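PDB 3MZV: decaprenyl diphosphate synthase from Rhodobacter capsulatus, which probably builds all-trans polyprenyl diphosphates, precursors of the quinone side chain, by adding isopentenyl diphosphate units to farnesyl diphosphate with magnesium as cofactor. Local coordinates for residues A259-A262 with F263-V267. Numbering follows the deposited sequence.
Sequences AERA and FWKRV
Trp264 lays its indole beside the backbone of Glu260, one turn back in the same helix: Arg261 CA lies at the ring edge near its plane, and Glu260 O approaches obliquely, 3.2 Å from Trp264 CD1. One indole face carries Phe263 CD2, 3.8 Å above the plane and over its centre. In the plane of the indole, at its NE1 edge, sits a water that accepts from Trp264 NE1 at 2.8 Å and donates to Glu260 OE1 at 2.7 Å, tying the side chains of residues i and i+4 together. With CG anti to the carbonyl carbon (chi1 -66°) and chi2 at 115°, the indole is turned with NE1 toward this water. The Phe263 ring takes Val267 CG2 on one face and has Glu260 O at its edge, near the ring plane. Beneath the side chains runs the i to i+4 ladder; a nearly straight rung joins Trp264 N to Glu260 O at 3.0 Å (N-H...O 168°). With an alanine in place of Trp264 the water loses its indole N-H donor and would probably be held less firmly beside Glu260, and a gap is likely to open against Val249 and Leu284. Glu260 is also held by Lys287 through a salt bridge and by His288 through a hydrogen bond, while Arg266 pairs with Asp277. Helix 258-270 packs at the periphery of this largely helical polyprenyl diphosphate synthase, Trp264 touching Val249, Ala252 and Val253 of helix 247-254 and Leu284 of helix 277-287.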
ATOM      1  N   ALA B 259      37.897 -17.685  14.496  1.00 35.48           N
ATOM      2  CA  ALA B 259      37.363 -18.847  13.721  1.00 35.62           C
ATOM      3  C   ALA B 259      35.833 -18.876  13.683  1.00 34.53           C
ATOM      4  O   ALA B 259      35.232 -19.268  12.673  1.00 34.61           O
ATOM      5  CB  ALA B 259      37.914 -20.161  14.275  1.00 34.87           C
ATOM      6  N   GLU B 260      35.189 -18.504  14.791  1.00 34.30           N
ATOM      7  CA  GLU B 260      33.720 -18.426  14.809  1.00 34.68           C
ATOM      8  C   GLU B 260      33.190 -17.384  13.876  1.00 35.34           C
ATOM      9  O   GLU B 260      32.178 -17.620  13.212  1.00 34.03           O
ATOM     10  CB  GLU B 260      33.140 -18.220  16.212  1.00 33.83           C
ATOM     11  CG  GLU B 260      33.329 -19.391  17.131  1.00 33.81           C
ATOM     12  CD  GLU B 260      32.786 -19.187  18.615  1.00 37.94           C
ATOM     13  OE1 GLU B 260      32.147 -18.189  18.905  1.00 40.46           O
ATOM     14  OE2 GLU B 260      33.028 -20.067  19.487  1.00 40.31           O
ATOM     15  N   ARG B 261      33.872 -16.237  13.821  1.00 36.19           N
ATOM     16  CA  ARG B 261      33.490 -15.159  12.922  1.00 37.68           C
ATOM     17  C   ARG B 261      33.528 -15.646  11.490  1.00 37.31           C
ATOM     18  O   ARG B 261      32.651 -15.305  10.704  1.00 37.36           O
ATOM     19  CB  ARG B 261      34.414 -13.962  13.108  1.00 39.29           C
ATOM     20  CG  ARG B 261      33.865 -12.659  12.636  1.00 46.50           C
ATOM     21  CD  ARG B 261      34.721 -11.446  13.159  1.00 52.91           C
ATOM     22  NE  ARG B 261      35.417 -11.701  14.433  1.00 57.52           N
ATOM     23  CZ  ARG B 261      36.750 -11.818  14.598  1.00 60.21           C
ATOM     24  NH1 ARG B 261      37.605 -11.678  13.583  1.00 63.00           N
ATOM     25  NH2 ARG B 261      37.244 -12.058  15.815  1.00 61.17           N
ATOM     26  N   ALA B 262      34.544 -16.437  11.133  1.00 36.16           N
ATOM     27  CA  ALA B 262      34.614 -17.025   9.805  1.00 36.26           C
ATOM     28  C   ALA B 262      33.402 -17.923   9.499  1.00 35.23           C
ATOM     29  O   ALA B 262      32.886 -17.910   8.384  1.00 36.59           O
ATOM     30  CB  ALA B 262      35.965 -17.777   9.576  1.00 37.04           C
ATOM     31  N   PHE B 263      32.953 -18.699  10.472  1.00 33.74           N
ATOM     32  CA  PHE B 263      31.714 -19.469  10.313  1.00 34.09           C
ATOM     33  C   PHE B 263      30.523 -18.552  10.047  1.00 33.87           C
ATOM     34  O   PHE B 263      29.785 -18.755   9.090  1.00 36.14           O
ATOM     35  CB  PHE B 263      31.398 -20.268  11.563  1.00 33.28           C
ATOM     36  CG  PHE B 263      30.008 -20.831  11.588  1.00 32.13           C
ATOM     37  CD1 PHE B 263      29.683 -21.931  10.801  1.00 33.94           C
ATOM     38  CD2 PHE B 263      29.017 -20.216  12.306  1.00 30.66           C
ATOM     39  CE1 PHE B 263      28.402 -22.434  10.801  1.00 34.49           C
ATOM     40  CE2 PHE B 263      27.722 -20.735  12.333  1.00 33.58           C
ATOM     41  CZ  PHE B 263      27.418 -21.852  11.569  1.00 31.94           C
ATOM     42  N   TRP B 264      30.346 -17.553  10.887  1.00 32.97           N
ATOM     43  CA  TRP B 264      29.237 -16.602  10.694  1.00 34.91           C
ATOM     44  C   TRP B 264      29.346 -15.870   9.352  1.00 35.78           C
ATOM     45  O   TRP B 264      28.336 -15.655   8.667  1.00 36.95           O
ATOM     46  CB  TRP B 264      29.122 -15.590  11.841  1.00 34.29           C
ATOM     47  CG  TRP B 264      28.739 -16.238  13.119  1.00 30.70           C
ATOM     48  CD1 TRP B 264      29.490 -16.310  14.220  1.00 30.70           C
ATOM     49  CD2 TRP B 264      27.497 -16.905  13.430  1.00 34.38           C
ATOM     50  NE1 TRP B 264      28.846 -17.008  15.204  1.00 35.13           N
ATOM     51  CE2 TRP B 264      27.600 -17.361  14.759  1.00 32.45           C
ATOM     52  CE3 TRP B 264      26.302 -17.142  12.720  1.00 32.56           C
ATOM     53  CZ2 TRP B 264      26.584 -18.051  15.392  1.00 33.91           C
ATOM     54  CZ3 TRP B 264      25.286 -17.809  13.340  1.00 35.20           C
ATOM     55  CH2 TRP B 264      25.428 -18.295  14.666  1.00 33.95           C
ATOM     56  N   LYS B 265      30.557 -15.511   8.960  1.00 36.54           N
ATOM     57  CA  LYS B 265      30.791 -14.867   7.682  1.00 38.75           C
ATOM     58  C   LYS B 265      30.331 -15.761   6.509  1.00 38.81           C
ATOM     59  O   LYS B 265      29.622 -15.294   5.569  1.00 38.62           O
ATOM     60  CB  LYS B 265      32.270 -14.548   7.546  1.00 40.10           C
ATOM     61  CG  LYS B 265      32.612 -13.318   6.773  1.00 46.82           C
ATOM     62  CD  LYS B 265      34.139 -12.948   6.905  1.00 53.38           C
ATOM     63  CE  LYS B 265      34.532 -12.517   8.371  1.00 55.96           C
ATOM     64  NZ  LYS B 265      34.657 -11.006   8.546  1.00 60.31           N
ATOM     65  N   ARG B 266      30.721 -17.031   6.586  1.00 36.69           N
ATOM     66  CA  ARG B 266      30.364 -18.037   5.608  1.00 37.78           C
ATOM     67  C   ARG B 266      28.864 -18.172   5.459  1.00 37.78           C
ATOM     68  O   ARG B 266      28.343 -17.990   4.359  1.00 38.60           O
ATOM     69  CB  ARG B 266      30.984 -19.419   5.951  1.00 38.04           C
ATOM     70  CG  ARG B 266      30.622 -20.517   4.989  1.00 39.45           C
ATOM     71  CD  ARG B 266      31.479 -21.739   5.157  1.00 41.07           C
ATOM     72  NE  ARG B 266      31.163 -22.470   6.389  1.00 40.01           N
ATOM     73  CZ  ARG B 266      30.113 -23.269   6.548  1.00 41.39           C
ATOM     74  NH1 ARG B 266      29.953 -23.915   7.691  1.00 41.45           N
ATOM     75  NH2 ARG B 266      29.224 -23.443   5.552  1.00 41.48           N
ATOM     76  N   VAL B 267      28.172 -18.447   6.547  1.00 36.58           N
ATOM     77  CA  VAL B 267      26.782 -18.817   6.488  1.00 37.65           C
ATOM     78  C   VAL B 267      25.824 -17.613   6.423  1.00 38.89           C
ATOM     79  O   VAL B 267      24.730 -17.748   5.881  1.00 39.84           O
ATOM     80  CB  VAL B 267      26.326 -19.797   7.659  1.00 37.03           C
ATOM     81  CG1 VAL B 267      27.115 -21.112   7.688  1.00 36.21           C
ATOM     82  CG2 VAL B 267      26.378 -19.128   8.995  1.00 36.00           C
TER
HETATM   83  O   HOH W   1      29.801 -17.334  17.843  1.00 26.37           O